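Local coordinates for protein Ara h 8 allergen isoform (PDB 6V8M) that belongs to the PR-10 (Bet v 1) plant defence proteins, is a peanut allergen, and probably binds small hydrophobic ligands such as abscisic acid in an internal cavity, at residues Ile71-Glu76 / Thr80-Ile85; Ala17-Ala22 / Gly141-Ile146; His4-Glu9 / Glu130-Val135. One frame throughout, in Å; residues are numbered along the deposited sequence.

Contact 1: Ile71-Glu76 / Thr80-Ile85. With 2AN (8-anilino-1-naphthalene sulfonate), chain E.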
loop_
_atom_site.group_PDB
_atom_site.type_symbol
_atom_site.label_atom_id
_atom_site.label_comp_id
_atom_site.label_asym_id
_atom_site.label_seq_id
_atom_site.Cartn_x
_atom_site.Cartn_y
_atom_site.Cartn_z
ATOM N N ILE A 71 1.616 -8.132 -6.320
ATOM C CA ILE A 71 0.614 -8.761 -5.418
ATOM C C ILE A 71 1.177 -10.097 -4.941
ATOM O O ILE A 71 1.420 -11.005 -5.774
ATOM C CB ILE A 71 -0.762 -8.948 -6.091
ATOM C CG1 ILE A 71 -1.268 -7.622 -6.639
ATOM C CG2 ILE A 71 -1.741 -9.560 -5.105
ATOM C CD1 ILE A 71 -2.658 -7.672 -7.217
ATOM N N ASP A 72 1.345 -10.232 -3.631
ATOM C CA ASP A 72 1.810 -11.502 -3.013
ATOM C C ASP A 72 0.601 -12.375 -2.643
ATOM O O ASP A 72 0.639 -13.624 -2.874
ATOM C CB ASP A 72 2.721 -11.232 -1.812
ATOM C CG ASP A 72 3.947 -10.389 -2.133
ATOM O OD1 ASP A 72 4.681 -10.746 -3.084
ATOM O OD2 ASP A 72 4.180 -9.398 -1.422
ATOM N N ALA A 73 -0.468 -11.781 -2.145
ATOM C CA ALA A 73 -1.692 -12.526 -1.797
ATOM C C ALA A 73 -2.871 -11.577 -1.843
ATOM O O ALA A 73 -2.706 -10.399 -1.480
ATOM C CB ALA A 73 -1.569 -13.183 -0.433
ATOM N N ILE A 74 -4.021 -12.080 -2.269
ATOM C CA ILE A 74 -5.259 -11.267 -2.243
ATOM C C ILE A 74 -6.444 -12.208 -2.039
ATOM O O ILE A 74 -6.509 -13.240 -2.740
ATOM C CB ILE A 74 -5.382 -10.389 -3.500
ATOM C CG1 ILE A 74 -6.638 -9.522 -3.435
ATOM C CG2 ILE A 74 -5.329 -11.203 -4.792
ATOM C CD1 ILE A 74 -6.698 -8.477 -4.534
ATOM N N ASP A 75 -7.291 -11.891 -1.063
ATOM C CA ASP A 75 -8.453 -12.745 -0.729
ATOM C C ASP A 75 -9.572 -11.864 -0.181
ATOM O O ASP A 75 -9.421 -11.340 0.938
ATOM C CB ASP A 75 -8.065 -13.881 0.222
ATOM C CG ASP A 75 -9.202 -14.877 0.408
ATOM O OD1 ASP A 75 -9.495 -15.636 -0.527
ATOM O OD2 ASP A 75 -9.869 -14.796 1.431
ATOM N N GLU A 76 -10.665 -11.779 -0.934
ATOM C CA GLU A 76 -11.835 -10.957 -0.565
ATOM C C GLU A 76 -12.459 -11.465 0.736
ATOM O O GLU A 76 -12.794 -10.629 1.550
ATOM C CB GLU A 76 -12.889 -10.940 -1.668
ATOM C CG GLU A 76 -12.626 -9.846 -2.679
ATOM C CD GLU A 76 -13.687 -9.671 -3.750
ATOM O OE1 GLU A 76 -13.363 -9.071 -4.794
ATOM O OE2 GLU A 76 -14.833 -10.141 -3.539
ATOM N N THR A 80 -7.804 -9.782 2.917
ATOM C CA THR A 80 -6.337 -9.940 2.881
ATOM C C THR A 80 -5.768 -9.296 1.619
ATOM O O THR A 80 -6.201 -9.618 0.530
ATOM C CB THR A 80 -5.921 -11.411 2.973
ATOM O OG1 THR A 80 -6.207 -11.773 4.327
ATOM C CG2 THR A 80 -4.446 -11.611 2.687
ATOM N N TYR A 81 -4.727 -8.487 1.800
ATOM C CA TYR A 81 -3.959 -7.919 0.669
ATOM C C TYR A 81 -2.505 -7.777 1.098
ATOM O O TYR A 81 -2.211 -6.948 1.947
ATOM C CB TYR A 81 -4.563 -6.604 0.184
ATOM C CG TYR A 81 -3.888 -6.084 -1.065
ATOM C CD1 TYR A 81 -3.801 -6.861 -2.199
ATOM C CD2 TYR A 81 -3.411 -4.790 -1.141
ATOM C CE1 TYR A 81 -3.173 -6.408 -3.355
ATOM C CE2 TYR A 81 -2.747 -4.332 -2.280
ATOM C CZ TYR A 81 -2.624 -5.142 -3.395
ATOM O OH TYR A 81 -2.004 -4.670 -4.531
ATOM N N ASP A 82 -1.649 -8.575 0.471
ATOM C CA ASP A 82 -0.196 -8.598 0.731
ATOM C C ASP A 82 0.477 -8.219 -0.577
ATOM O O ASP A 82 0.117 -8.809 -1.602
ATOM C CB ASP A 82 0.268 -9.966 1.242
ATOM C CG ASP A 82 -0.419 -10.452 2.515
ATOM O OD1 ASP A 82 -1.112 -9.641 3.203
ATOM O OD2 ASP A 82 -0.307 -11.695 2.784
ATOM N N TYR A 83 1.418 -7.287 -0.530
ATOM C CA TYR A 83 2.062 -6.726 -1.740
ATOM C C TYR A 83 3.461 -6.283 -1.377
ATOM O O TYR A 83 3.753 -5.936 -0.194
ATOM C CB TYR A 83 1.241 -5.579 -2.331
ATOM C CG TYR A 83 0.993 -4.457 -1.354
ATOM C CD1 TYR A 83 -0.048 -4.521 -0.450
ATOM C CD2 TYR A 83 1.720 -3.290 -1.419
ATOM C CE1 TYR A 83 -0.295 -3.479 0.437
ATOM C CE2 TYR A 83 1.476 -2.237 -0.549
ATOM C CZ TYR A 83 0.469 -2.332 0.393
ATOM O OH TYR A 83 0.181 -1.308 1.269
ATOM N N THR A 84 4.290 -6.197 -2.401
ATOM C CA THR A 84 5.696 -5.798 -2.249
ATOM C C THR A 84 5.950 -4.612 -3.163
ATOM O O THR A 84 5.568 -4.704 -4.350
ATOM C CB THR A 84 6.656 -6.949 -2.502
ATOM O OG1 THR A 84 6.460 -7.956 -1.522
ATOM C CG2 THR A 84 8.085 -6.501 -2.414
ATOM N N ILE A 85 6.547 -3.567 -2.621
ATOM C CA ILE A 85 7.026 -2.416 -3.454
ATOM C C ILE A 85 8.523 -2.613 -3.666
ATOM O O ILE A 85 9.256 -2.813 -2.700
ATOM C CB ILE A 85 6.670 -1.074 -2.782
ATOM C CG1 ILE A 85 5.171 -0.996 -2.487
ATOM C CG2 ILE A 85 7.165 0.085 -3.634
ATOM C CD1 ILE A 85 4.755 0.276 -1.818
HETATM C C1 2AN E . 5.794 4.731 -3.143
HETATM C C2 2AN E . 7.101 4.932 -2.794
HETATM C C3 2AN E . 7.584 4.570 -1.535
HETATM C C4 2AN E . 6.719 4.115 -0.600
HETATM C C5 2AN E . 5.357 3.890 -0.901
HETATM C C6 2AN E . 4.494 3.372 0.089
HETATM C C7 2AN E . 3.201 3.155 -0.156
HETATM C C8 2AN E . 2.672 3.382 -1.432
HETATM N N 2AN E . 5.309 5.190 -4.376
HETATM S S 2AN E . 2.665 3.955 -4.006
HETATM C C9 2AN E . 3.442 3.930 -2.418
HETATM C C10 2AN E . 4.843 4.195 -2.198
HETATM C C11 2AN E . 5.937 6.064 -5.289
HETATM C C12 2AN E . 5.569 5.923 -6.622
HETATM C C13 2AN E . 6.180 6.697 -7.595
HETATM C C14 2AN E . 7.138 7.623 -7.253
HETATM C C15 2AN E . 7.504 7.775 -5.934
HETATM C C16 2AN E . 6.910 7.001 -4.951
HETATM O O1 2AN E . 3.597 3.342 -4.907
HETATM O O2 2AN E . 1.395 3.299 -3.897
HETATM O O3 2AN E . 2.462 5.412 -4.458
#

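Contact 2: Ala17-Ala22 / Gly141-Ile146. With 2AN (8-anilino-1-naphthalene sulfonate), chain C; 2AN (8-anilino-1-naphthalene sulfonate), chain D; 2AN (8-anilino-1-naphthalene sulfonate), chain E.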
loop_
_atom_site.group_PDB
_atom_site.type_symbol
_atom_site.label_atom_id
_atom_site.label_comp_id
_atom_site.label_asym_id
_atom_site.label_seq_id
_atom_site.Cartn_x
_atom_site.Cartn_y
_atom_site.Cartn_z
ATOM N N ALA A 17 -16.012 -5.122 4.367
ATOM C CA ALA A 17 -16.305 -5.491 2.961
ATOM C C ALA A 17 -16.222 -4.205 2.123
ATOM O O ALA A 17 -15.569 -4.183 1.054
ATOM C CB ALA A 17 -17.644 -6.157 2.825
ATOM N N LYS A 18 -16.826 -3.132 2.627
ATOM C CA LYS A 18 -16.840 -1.818 1.941
ATOM C C LYS A 18 -15.417 -1.251 1.868
ATOM O O LYS A 18 -15.012 -0.748 0.785
ATOM C CB LYS A 18 -17.795 -0.904 2.704
ATOM C CG LYS A 18 -18.137 0.416 2.044
ATOM C CD LYS A 18 -19.444 0.993 2.583
ATOM C CE LYS A 18 -20.050 2.052 1.685
ATOM N NZ LYS A 18 -21.524 1.911 1.581
ATOM N N LEU A 19 -14.683 -1.293 2.979
ATOM C CA LEU A 19 -13.311 -0.728 3.046
ATOM C C LEU A 19 -12.358 -1.537 2.153
ATOM O O LEU A 19 -11.575 -0.925 1.433
ATOM C CB LEU A 19 -12.846 -0.715 4.502
ATOM C CG LEU A 19 -11.526 0.020 4.765
ATOM C CD1 LEU A 19 -11.592 1.451 4.224
ATOM C CD2 LEU A 19 -11.241 -0.001 6.273
ATOM N N PHE A 20 -12.486 -2.861 2.107
ATOM C CA PHE A 20 -11.648 -3.737 1.246
ATOM C C PHE A 20 -11.935 -3.462 -0.227
ATOM O O PHE A 20 -10.999 -3.409 -1.065
ATOM C CB PHE A 20 -11.868 -5.198 1.595
ATOM C CG PHE A 20 -10.906 -6.134 0.919
ATOM C CD1 PHE A 20 -9.618 -6.285 1.405
ATOM C CD2 PHE A 20 -11.256 -6.764 -0.256
ATOM C CE1 PHE A 20 -8.720 -7.124 0.764
ATOM C CE2 PHE A 20 -10.355 -7.609 -0.891
ATOM C CZ PHE A 20 -9.102 -7.794 -0.374
ATOM N N LYS A 21 -13.212 -3.314 -0.561
ATOM C CA LYS A 21 -13.613 -3.055 -1.964
ATOM C C LYS A 21 -12.936 -1.765 -2.446
ATOM O O LYS A 21 -12.415 -1.739 -3.566
ATOM C CB LYS A 21 -15.136 -2.954 -2.084
ATOM C CG LYS A 21 -15.620 -2.758 -3.516
ATOM C CD LYS A 21 -17.092 -3.009 -3.700
ATOM C CE LYS A 21 -17.527 -2.802 -5.133
ATOM N NZ LYS A 21 -18.054 -1.432 -5.345
ATOM N N ALA A 22 -12.970 -0.705 -1.636
ATOM C CA ALA A 22 -12.415 0.612 -2.035
ATOM C C ALA A 22 -10.883 0.567 -2.055
ATOM O O ALA A 22 -10.290 1.080 -3.006
ATOM C CB ALA A 22 -12.942 1.660 -1.110
ATOM N N GLY A 141 -1.493 7.801 3.986
ATOM C CA GLY A 141 -2.144 8.835 3.164
ATOM C C GLY A 141 -3.073 8.232 2.136
ATOM O O GLY A 141 -4.230 8.671 2.018
ATOM N N ILE A 142 -2.601 7.226 1.399
ATOM C CA ILE A 142 -3.450 6.560 0.378
ATOM C C ILE A 142 -4.637 5.932 1.101
ATOM O O ILE A 142 -5.787 6.129 0.660
ATOM C CB ILE A 142 -2.654 5.535 -0.439
ATOM C CG1 ILE A 142 -1.676 6.256 -1.370
ATOM C CG2 ILE A 142 -3.585 4.574 -1.165
ATOM C CD1 ILE A 142 -0.604 5.362 -1.921
ATOM N N PHE A 143 -4.372 5.161 2.155
ATOM C CA PHE A 143 -5.457 4.391 2.804
ATOM C C PHE A 143 -6.530 5.346 3.344
ATOM O O PHE A 143 -7.762 5.134 3.156
ATOM C CB PHE A 143 -4.862 3.526 3.912
ATOM C CG PHE A 143 -5.854 2.542 4.467
ATOM C CD1 PHE A 143 -6.688 2.897 5.499
ATOM C CD2 PHE A 143 -5.923 1.256 3.956
ATOM C CE1 PHE A 143 -7.592 1.971 6.000
ATOM C CE2 PHE A 143 -6.802 0.327 4.479
ATOM C CZ PHE A 143 -7.637 0.695 5.497
ATOM N N LYS A 144 -6.080 6.406 4.016
ATOM C CA LYS A 144 -6.986 7.370 4.682
ATOM C C LYS A 144 -7.684 8.262 3.652
ATOM O O LYS A 144 -8.814 8.713 3.920
ATOM C CB LYS A 144 -6.245 8.137 5.769
ATOM C CG LYS A 144 -5.836 7.194 6.890
ATOM C CD LYS A 144 -5.015 7.769 7.966
ATOM C CE LYS A 144 -4.707 6.721 9.023
ATOM N NZ LYS A 144 -5.868 6.511 9.909
ATOM N N ALA A 145 -7.053 8.550 2.520
ATOM C CA ALA A 145 -7.758 9.286 1.448
ATOM C C ALA A 145 -8.904 8.431 0.896
ATOM O O ALA A 145 -10.029 8.941 0.684
ATOM C CB ALA A 145 -6.761 9.723 0.396
ATOM N N ILE A 146 -8.669 7.132 0.704
ATOM C CA ILE A 146 -9.737 6.223 0.218
ATOM C C ILE A 146 -10.808 6.089 1.302
ATOM O O ILE A 146 -12.008 6.141 0.962
ATOM C CB ILE A 146 -9.128 4.881 -0.213
ATOM C CG1 ILE A 146 -8.215 5.079 -1.437
ATOM C CG2 ILE A 146 -10.266 3.920 -0.500
ATOM C CD1 ILE A 146 -7.381 3.883 -1.837
HETATM C C1 2AN C . 0.415 0.731 7.272
HETATM C C2 2AN C . 0.797 0.097 6.123
HETATM C C3 2AN C . -0.086 -0.073 5.048
HETATM C C4 2AN C . -1.356 0.384 5.155
HETATM C C5 2AN C . -1.803 1.048 6.322
HETATM C C6 2AN C . -3.136 1.509 6.385
HETATM C C7 2AN C . -3.616 2.136 7.467
HETATM C C8 2AN C . -2.787 2.354 8.573
HETATM N N 2AN C . 1.343 0.852 8.348
HETATM S S 2AN C . -0.621 2.334 10.053
HETATM C C9 2AN C . -1.486 1.928 8.572
HETATM C C10 2AN C . -0.921 1.244 7.431
HETATM C C11 2AN C . 2.739 1.006 8.305
HETATM C C12 2AN C . 3.367 1.523 7.179
HETATM C C13 2AN C . 4.744 1.650 7.149
HETATM C C14 2AN C . 5.510 1.292 8.234
HETATM C C15 2AN C . 4.893 0.796 9.361
HETATM C C16 2AN C . 3.518 0.646 9.400
HETATM O O1 2AN C . 0.552 3.061 9.709
HETATM O O2 2AN C . -0.182 1.032 10.684
HETATM O O3 2AN C . -1.567 2.997 10.895
HETATM C C1 2AN D . 1.503 10.607 -1.469
HETATM C C2 2AN D . 0.903 9.442 -1.108
HETATM C C3 2AN D . 1.288 8.225 -1.675
HETATM C C4 2AN D . 2.243 8.193 -2.632
HETATM C C5 2AN D . 2.896 9.373 -3.046
HETATM C C6 2AN D . 3.917 9.301 -4.014
HETATM C C7 2AN D . 4.574 10.411 -4.401
HETATM C C8 2AN D . 4.274 11.661 -3.830
HETATM N N 2AN D . 1.059 11.802 -0.905
HETATM S S 2AN D . 3.038 13.427 -2.231
HETATM C C9 2AN D . 3.266 11.799 -2.915
HETATM C C10 2AN D . 2.547 10.631 -2.460
HETATM C C11 2AN D . 0.651 12.041 0.412
HETATM C C12 2AN D . 1.121 11.285 1.480
HETATM C C13 2AN D . 0.701 11.574 2.771
HETATM C C14 2AN D . -0.172 12.613 2.999
HETATM C C15 2AN D . -0.637 13.369 1.943
HETATM C C16 2AN D . -0.238 13.085 0.647
HETATM O O1 2AN D . 3.217 13.285 -0.815
HETATM O O2 2AN D . 3.903 14.335 -2.903
HETATM O O3 2AN D . 1.575 13.853 -2.530
HETATM C C1 2AN E . 5.794 4.731 -3.143
HETATM C C2 2AN E . 7.101 4.932 -2.794
HETATM C C3 2AN E . 7.584 4.570 -1.535
HETATM C C4 2AN E . 6.719 4.115 -0.600
HETATM C C5 2AN E . 5.357 3.890 -0.901
HETATM C C6 2AN E . 4.494 3.372 0.089
HETATM C C7 2AN E . 3.201 3.155 -0.156
HETATM C C8 2AN E . 2.672 3.382 -1.432
HETATM N N 2AN E . 5.309 5.190 -4.376
HETATM S S 2AN E . 2.665 3.955 -4.006
HETATM C C9 2AN E . 3.442 3.930 -2.418
HETATM C C10 2AN E . 4.843 4.195 -2.198
HETATM C C11 2AN E . 5.937 6.064 -5.289
HETATM C C12 2AN E . 5.569 5.923 -6.622
HETATM C C13 2AN E . 6.180 6.697 -7.595
HETATM C C14 2AN E . 7.138 7.623 -7.253
HETATM C C15 2AN E . 7.504 7.775 -5.934
HETATM C C16 2AN E . 6.910 7.001 -4.951
HETATM O O1 2AN E . 3.597 3.342 -4.907
HETATM O O2 2AN E . 1.395 3.299 -3.897
HETATM O O3 2AN E . 2.462 5.412 -4.458
#

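Contact 3: His4-Glu9 / Glu130-Val135. With 2AN (8-anilino-1-naphthalene sulfonate), chain C.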
loop_
_atom_site.group_PDB
_atom_site.type_symbol
_atom_site.label_atom_id
_atom_site.label_comp_id
_atom_site.label_asym_id
_atom_site.label_seq_id
_atom_site.Cartn_x
_atom_site.Cartn_y
_atom_site.Cartn_z
ATOM N N HIS A 4 13.826 -5.276 8.523
ATOM C CA HIS A 4 13.240 -4.381 9.559
ATOM C C HIS A 4 11.718 -4.537 9.541
ATOM O O HIS A 4 11.107 -4.088 8.578
ATOM C CB HIS A 4 13.673 -2.927 9.351
ATOM C CG HIS A 4 15.119 -2.753 9.021
ATOM N ND1 HIS A 4 16.084 -2.556 9.983
ATOM C CD2 HIS A 4 15.765 -2.791 7.843
ATOM C CE1 HIS A 4 17.260 -2.457 9.391
ATOM N NE2 HIS A 4 17.093 -2.611 8.096
ATOM N N THR A 5 11.166 -5.248 10.518
ATOM C CA THR A 5 9.739 -5.652 10.518
ATOM C C THR A 5 8.974 -4.873 11.579
ATOM O O THR A 5 9.405 -4.836 12.744
ATOM C CB THR A 5 9.562 -7.164 10.698
ATOM O OG1 THR A 5 10.276 -7.770 9.617
ATOM C CG2 THR A 5 8.112 -7.586 10.656
ATOM N N PHE A 6 7.841 -4.309 11.170
ATOM C CA PHE A 6 6.974 -3.460 12.009
ATOM C C PHE A 6 5.569 -4.022 11.923
ATOM O O PHE A 6 5.106 -4.317 10.823
ATOM C CB PHE A 6 6.995 -1.989 11.575
ATOM C CG PHE A 6 8.361 -1.377 11.614
ATOM C CD1 PHE A 6 8.854 -0.807 12.773
ATOM C CD2 PHE A 6 9.168 -1.402 10.483
ATOM C CE1 PHE A 6 10.124 -0.261 12.791
ATOM C CE2 PHE A 6 10.446 -0.878 10.518
ATOM C CZ PHE A 6 10.915 -0.306 11.674
ATOM N N GLU A 7 4.930 -4.226 13.072
ATOM C CA GLU A 7 3.531 -4.734 13.114
ATOM C C GLU A 7 2.674 -3.690 13.827
ATOM O O GLU A 7 3.059 -3.254 14.944
ATOM C CB GLU A 7 3.457 -6.101 13.799
ATOM C CG GLU A 7 4.097 -7.206 12.977
ATOM C CD GLU A 7 4.037 -8.599 13.571
ATOM O OE1 GLU A 7 2.957 -8.985 14.050
ATOM O OE2 GLU A 7 5.079 -9.289 13.557
ATOM N N GLU A 8 1.535 -3.323 13.249
ATOM C CA GLU A 8 0.661 -2.303 13.865
ATOM C C GLU A 8 -0.798 -2.642 13.632
ATOM O O GLU A 8 -1.118 -3.297 12.630
ATOM C CB GLU A 8 0.941 -0.912 13.317
ATOM C CG GLU A 8 2.351 -0.475 13.599
ATOM C CD GLU A 8 2.554 1.018 13.514
ATOM O OE1 GLU A 8 3.580 1.423 12.951
ATOM O OE2 GLU A 8 1.686 1.754 14.020
ATOM N N GLU A 9 -1.628 -2.244 14.588
ATOM C CA GLU A 9 -3.104 -2.307 14.417
ATOM C C GLU A 9 -3.683 -0.899 14.485
ATOM O O GLU A 9 -3.172 -0.071 15.252
ATOM C CB GLU A 9 -3.737 -3.201 15.472
ATOM C CG GLU A 9 -3.073 -4.560 15.572
ATOM C CD GLU A 9 -3.791 -5.560 16.460
ATOM O OE1 GLU A 9 -3.250 -6.675 16.640
ATOM O OE2 GLU A 9 -4.880 -5.214 16.988
ATOM N N GLU A 130 13.921 8.616 8.498
ATOM C CA GLU A 130 13.266 9.444 7.437
ATOM C C GLU A 130 12.601 8.512 6.417
ATOM O O GLU A 130 11.534 8.855 5.875
ATOM C CB GLU A 130 14.296 10.362 6.769
ATOM C CG GLU A 130 13.681 11.341 5.781
ATOM C CD GLU A 130 14.473 12.613 5.479
ATOM O OE1 GLU A 130 15.463 12.921 6.210
ATOM O OE2 GLU A 130 14.090 13.307 4.507
ATOM N N VAL A 131 13.224 7.370 6.152
ATOM C CA VAL A 131 12.719 6.389 5.147
ATOM C C VAL A 131 11.493 5.682 5.735
ATOM O O VAL A 131 10.474 5.584 5.034
ATOM C CB VAL A 131 13.811 5.389 4.729
ATOM C CG1 VAL A 131 13.226 4.256 3.889
ATOM C CG2 VAL A 131 14.949 6.088 4.000
ATOM N N HIS A 132 11.578 5.265 6.991
ATOM C CA HIS A 132 10.455 4.642 7.727
ATOM C C HIS A 132 9.276 5.631 7.726
ATOM O O HIS A 132 8.167 5.234 7.381
ATOM C CB HIS A 132 10.864 4.224 9.144
ATOM C CG HIS A 132 9.693 3.827 9.966
ATOM N ND1 HIS A 132 9.055 4.711 10.842
ATOM C CD2 HIS A 132 9.052 2.653 10.080
ATOM C CE1 HIS A 132 8.046 4.089 11.416
ATOM N NE2 HIS A 132 8.046 2.823 10.999
ATOM N N GLN A 133 9.534 6.887 8.076
ATOM C CA GLN A 133 8.490 7.936 8.204
ATOM C C GLN A 133 7.834 8.141 6.845
ATOM O O GLN A 133 6.608 8.276 6.804
ATOM C CB GLN A 133 9.037 9.251 8.761
ATOM C CG GLN A 133 8.068 10.437 8.611
ATOM C CD GLN A 133 8.519 11.700 9.320
ATOM O OE1 GLN A 133 9.061 11.666 10.424
ATOM N NE2 GLN A 133 8.272 12.845 8.699
ATOM N N ASP A 134 8.639 8.206 5.777
ATOM C CA ASP A 134 8.132 8.537 4.422
ATOM C C ASP A 134 7.235 7.389 3.925
ATOM O O ASP A 134 6.146 7.675 3.396
ATOM C CB ASP A 134 9.274 8.826 3.466
ATOM C CG ASP A 134 8.744 9.238 2.103
ATOM O OD1 ASP A 134 8.161 10.339 2.035
ATOM O OD2 ASP A 134 8.866 8.427 1.154
ATOM N N VAL A 135 7.656 6.132 4.109
ATOM C CA VAL A 135 6.881 4.961 3.620
ATOM C C VAL A 135 5.600 4.858 4.452
ATOM O O VAL A 135 4.546 4.570 3.889
ATOM C CB VAL A 135 7.733 3.690 3.666
ATOM C CG1 VAL A 135 6.877 2.457 3.433
ATOM C CG2 VAL A 135 8.902 3.791 2.683
HETATM C C1 2AN C . 0.415 0.731 7.272
HETATM C C2 2AN C . 0.797 0.097 6.123
HETATM C C3 2AN C . -0.086 -0.073 5.048
HETATM C C4 2AN C . -1.356 0.384 5.155
HETATM C C5 2AN C . -1.803 1.048 6.322
HETATM C C6 2AN C . -3.136 1.509 6.385
HETATM C C7 2AN C . -3.616 2.136 7.467
HETATM C C8 2AN C . -2.787 2.354 8.573
HETATM N N 2AN C . 1.343 0.852 8.348
HETATM S S 2AN C . -0.621 2.334 10.053
HETATM C C9 2AN C . -1.486 1.928 8.572
HETATM C C10 2AN C . -0.921 1.244 7.431
HETATM C C11 2AN C . 2.739 1.006 8.305
HETATM C C12 2AN C . 3.367 1.523 7.179
HETATM C C13 2AN C . 4.744 1.650 7.149
HETATM C C14 2AN C . 5.510 1.292 8.234
HETATM C C15 2AN C . 4.893 0.796 9.361
HETATM C C16 2AN C . 3.518 0.646 9.400
HETATM O O1 2AN C . 0.552 3.061 9.709
HETATM O O2 2AN C . -0.182 1.032 10.684
HETATM O O3 2AN C . -1.567 2.997 10.895
#

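Contact 1: Ile71-Glu76 / Thr80-Ile85
Asp75 pairs with Thr80, and Ala73 with Asp82, in the beta hairpin formed by the antiparallel strands 64-75 and 80-86 of the Bet v 1 sheet. Backbone bonds set the register. Asp75 and Thr80 form a hydrogen-bonded pair, with Asp75 N to Thr80 O and Thr80 N to Asp75 O both 3.0 Å. Asp82 N gives a nearly straight bond to Ala73 O (2.9 Å, 179° at the hydrogen). The carbonyl of the same residue, Asp82 O, takes two donors, Asp72 N at 2.8 Å and Ala73 N at 3.1 Å, which reach it from the same face of its carbonyl plane. This is a classic beta bulge: Asp72 and Ala73 together face Asp82, and the pairing slips by one residue on the way to Ile71 and Tyr83.

The extra residue turns the Asp72 side chain toward the partner strand. Its CG stands beside the backbone N (chi1 -57°), and OD2 accepts a 2.7 Å bond from Thr84 OG1 on its syn lone pair. That hydroxyl also pairs with Ser99 OG of strand 95-107.

Apolar contacts gather round Tyr81; with CG anti to the backbone N (chi1 -174°), its ring is laid back over the 71-74 strand. The side chains of Tyr81 and Ile71 cross at about a right angle, Tyr81 CE1 lying 3.9 Å from Ile71 CG2, while Ile74 CD1 approaches Tyr81 CD1 at 4.1 Å. The phenol OH is hydrogen-bonded to Lys54 NZ, and Val24 of helix 16-25 packs on both Ile74 and Tyr81.

The chemistry thus divides by face, with Ile71, Ile74, Tyr81 and the ligand-contacting Tyr83 on one side, and Ala73, Asp75, Thr80 and Asp82 on the more polar other side; the bulge lets one carbonyl hold two amides and brings a carboxylate to a neighbouring hydroxyl.

Contact 2: Ala17-Ala22 / Gly141-Ile146
Two helices of the Bet v 1 fold meet here, the short helix 16-25 through Leu19 and Ala22 and the long C-terminal helix 129-152 through Phe143 and Ile146. The two apolar pairs lie side by side, each residue three positions from the next along its own helix.

Ala22 makes the tighter meeting: its CB is 3.6 Å from Ile146 CG2, the branch anti to the backbone N of Ile146, on the side of helix 16-25. With only a methyl group on one side, the backbones come close, and the CA atoms of Ala22 and Ile146 are 6.6 Å apart. Leu30 of helix 27-34 also packs on Ala22, while Thr31 and Leu34 of that helix adjoin Ile146.

Leu19 and Phe143 cross at about a right angle. Leu19 CD2 touches the far end of the phenyl group, 3.8 Å from Phe143 CZ, at an oblique approach to the ring. Phe143 CG is anti to its backbone N (chi1 -170°), which carries the ring out from the long helix to Leu19. The C6 edge of the naphthalene of one bound 8-anilino-1-naphthalene sulfonate (chain C) points onto one face of the ring, C6 3.5 Å from Phe143 CG and offset toward the rim.

The preceding residue, Ile142, meets two further ligands through CD1, at 3.4 Å from C3 of the chain D molecule and 3.5 Å from sulfonate O2 of the chain E molecule. Phe143 thus meets both Leu19 and a ligand, as befits the Bet v 1 fold, in which two consecutive short helices, here 16-25 and 27-34, support the C-terminal part of the long helix that also lines the cavity.

Contact 3: His4-Glu9 / Glu130-Val135
Phe6 and His132 carry this contact, their side chains reaching toward each other from strand 3-12 and helix 129-152. The imidazole comes over one face of the phenyl ring: His132 CD2 stands 3.8 Å from Phe6 CE2, offset toward the rim. With the ring planes at 48° and centroids 4.7 Å apart, the aromatic pair is oblique. His132 CG lies anti to its backbone N (chi1 170°), extending the imidazole from the helix toward the strand.

The next layer is the anilino ring of 8-anilino-1-naphthalene sulfonate (chain C). His132 NE2 lies 4.1 Å from its C14, and Phe6 CB the same distance from its C15. Glu8, two residues farther along the strand on the same side, meets this ligand with its CB 3.5 Å from sulfonate O2 and its OE1 3.6 Å from ring carbon C16. A salt bridge from Glu8 OE1 to Lys136 NZ ties the strand to the next turn of the helix and probably offsets the carboxylate charge beside the sulfonate.

Farther out, Leu127 packs on both Phe6 and His132 just before the helix. Backbone bonds from Phe6 to Val117 and from Glu8 to Val115 hold the strand against strand 110-121. The curved antiparallel sheet gripping the long C-terminal helix is the helix-grip fold of Bet v 1 proteins; here its first strand meets the helix beside a bound ligand.

Contact 2 is the buried one, whereas contacts 1 and 3 involve mostly partly exposed residues and count as surface contacts. Contacts 2 and 3 share helix 129-152 and touch the same chain C ligand, though their centres are 19 Å apart; contacts 1 and 3 use different strands of one antiparallel sheet. Contact 1 lies within the chain loops closed by the other two and meets contact 2 directly, where the Phe20 ring packs against Asp75, Glu76, Thr80 and Tyr81. Chemistry follows place: neighbouring strands in contact 1 are joined mainly by backbone hydrogen bonds, the helices of contact 2 by aliphatic and aromatic packing, and strand and helix in contact 3 by a single aromatic pair.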